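Local coordinates for uncharacterized metalloprotein (Deinococcus radiodurans, PDB 3GG7) that binds manganese and, as a member of the TatD-type family of metal-dependent hydrolases, probably hydrolyses ester bonds, although its true substrate is unknown, at residues A[96-99]-A[100-104]. Residues are numbered along the deposited sequence; the frame is centred on the assembly and turned at random.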
loop_
_atom_site.group_PDB
_atom_site.type_symbol
_atom_site.label_atom_id
_atom_site.label_comp_id
_atom_site.label_asym_id
_atom_site.label_seq_id
_atom_site.Cartn_x
_atom_site.Cartn_y
_atom_site.Cartn_z
ATOM N N ARG A 96 -20.784 -1.888 5.144
ATOM C CA ARG A 96 -20.944 -1.857 6.591
ATOM C C ARG A 96 -21.474 -3.182 7.172
ATOM O O ARG A 96 -21.173 -3.537 8.316
ATOM C CB ARG A 96 -21.850 -0.685 6.949
ATOM C CG ARG A 96 -21.956 -0.369 8.435
ATOM C CD ARG A 96 -22.348 1.074 8.629
ATOM N NE ARG A 96 -21.292 1.983 8.182
ATOM C CZ ARG A 96 -21.455 3.264 7.843
ATOM N NH1 ARG A 96 -22.655 3.832 7.894
ATOM N NH2 ARG A 96 -20.409 3.988 7.450
ATOM N N GLY A 97 -22.275 -3.894 6.386
ATOM C CA GLY A 97 -22.764 -5.202 6.780
ATOM C C GLY A 97 -21.667 -6.249 6.881
ATOM O O GLY A 97 -21.847 -7.290 7.518
ATOM N N THR A 98 -20.519 -5.976 6.259
ATOM C CA THR A 98 -19.361 -6.864 6.364
ATOM C C THR A 98 -18.353 -6.472 7.452
ATOM O O THR A 98 -17.286 -7.089 7.563
ATOM C CB THR A 98 -18.622 -6.955 5.019
ATOM O OG1 THR A 98 -17.864 -5.752 4.771
ATOM C CG2 THR A 98 -19.617 -7.215 3.882
ATOM N N TRP A 99 -18.689 -5.466 8.261
ATOM C CA TRP A 99 -17.729 -4.917 9.205
ATOM C C TRP A 99 -17.133 -5.952 10.162
ATOM O O TRP A 99 -15.910 -6.007 10.338
ATOM C CB TRP A 99 -18.338 -3.748 10.008
ATOM C CG TRP A 99 -17.339 -3.182 10.947
ATOM C CD1 TRP A 99 -17.247 -3.398 12.293
ATOM C CD2 TRP A 99 -16.219 -2.357 10.600
ATOM N NE1 TRP A 99 -16.160 -2.742 12.805
ATOM C CE2 TRP A 99 -15.510 -2.099 11.790
ATOM C CE3 TRP A 99 -15.749 -1.807 9.405
ATOM C CZ2 TRP A 99 -14.383 -1.299 11.822
ATOM C CZ3 TRP A 99 -14.619 -1.009 9.442
ATOM C CH2 TRP A 99 -13.956 -0.762 10.633
ATOM N N THR A 100 -17.975 -6.769 10.810
ATOM C CA THR A 100 -17.478 -7.815 11.716
ATOM C C THR A 100 -16.456 -8.731 11.029
ATOM O O THR A 100 -15.410 -9.056 11.604
ATOM C CB THR A 100 -18.629 -8.670 12.305
ATOM O OG1 THR A 100 -19.465 -7.829 13.113
ATOM C CG2 THR A 100 -18.079 -9.805 13.176
ATOM N N GLN A 101 -16.762 -9.115 9.797
ATOM C CA GLN A 101 -15.859 -9.974 9.018
ATOM C C GLN A 101 -14.578 -9.225 8.634
ATOM O O GLN A 101 -13.492 -9.787 8.683
ATOM C CB GLN A 101 -16.564 -10.557 7.774
ATOM C CG GLN A 101 -15.655 -11.296 6.758
ATOM C CD GLN A 101 -15.098 -12.642 7.241
ATOM O OE1 GLN A 101 -15.188 -12.991 8.422
ATOM N NE2 GLN A 101 -14.523 -13.413 6.309
ATOM N N GLN A 102 -14.697 -7.955 8.243
ATOM C CA GLN A 102 -13.488 -7.170 7.959
ATOM C C GLN A 102 -12.569 -7.121 9.170
ATOM O O GLN A 102 -11.367 -7.320 9.088
ATOM C CB GLN A 102 -13.839 -5.732 7.618
ATOM C CG GLN A 102 -14.454 -5.489 6.281
ATOM C CD GLN A 102 -14.509 -4.006 6.001
ATOM O OE1 GLN A 102 -13.494 -3.321 6.177
ATOM N NE2 GLN A 102 -15.683 -3.488 5.644
ATOM N N PHE A 103 -13.146 -6.845 10.325
ATOM C CA PHE A 103 -12.355 -6.720 11.546
ATOM C C PHE A 103 -11.694 -8.058 11.906
ATOM O O PHE A 103 -10.511 -8.128 12.201
ATOM C CB PHE A 103 -13.264 -6.198 12.668
ATOM C CG PHE A 103 -12.583 -6.047 13.991
ATOM C CD1 PHE A 103 -12.168 -4.800 14.432
ATOM C CD2 PHE A 103 -12.407 -7.144 14.820
ATOM C CE1 PHE A 103 -11.558 -4.651 15.673
ATOM C CE2 PHE A 103 -11.785 -7.010 16.067
ATOM C CZ PHE A 103 -11.364 -5.765 16.487
ATOM N N ALA A 104 -12.469 -9.141 11.842
ATOM C CA ALA A 104 -11.958 -10.463 12.113
ATOM C C ALA A 104 -10.762 -10.818 11.236
ATOM O O ALA A 104 -9.738 -11.303 11.730
ATOM C CB ALA A 104 -13.056 -11.493 11.942
HETATM O O HOH W 1 -19.635 -9.049 8.914
HETATM O O HOH W 2 -20.916 -6.563 10.629
#
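Gln102 grips Thr98 twice at the start of helix 99-115, once through its backbone and once through its side chain. The first bond is the opening helical one, Gln102 N to Thr98 O at 2.8 Å and nearly straight. For the second, the carboxamide swings back one turn: with CG anti to its own carbonyl carbon (chi1 -73°) and the chain extended beyond it, Gln102 NE2 arrives 3.3 Å from Thr98 OG1. That hydroxyl lies only 12° out of the amide plane, well placed for an in-plane N-H, and it also bonds to Leu95 O. The other end of the amide, OE1, takes the backbone N-H of Asp90, which leaves the flat group little freedom to rotate. A leucine in place of Gln102 would probably cost Thr98 OG1 its amide donor and leave Asp90 N without the oxygen it bonds.

Trp99 crosses the same side chain at about a right angle and does not stack on its amide. Its CG stands anti to the backbone N, and the indole and carboxamide planes are 66° apart, with CE3 of Trp99 4.1 Å from Gln102 NE2. The indole also touches Leu89 of the preceding loop and Glu131 of helix 129-138. Trp99 O accepts the next helical bond, from Phe103 N at 2.9 Å.

On the outer side, two waters extend the first turn: one bridges Gly97 O and Gln101 N (3.0 Å from the latter), and another accepts from Thr100 N and reaches Gly97 O weakly. Thr98 is the N-cap residue, yet its hydroxyl makes no capping bond. The arrangement is a helix N-terminus whose first-turn amides at Thr100 and Gln101 bond to water, tied by Gln102 to the loop after strand 83-88 in a TatD-type TIM barrel.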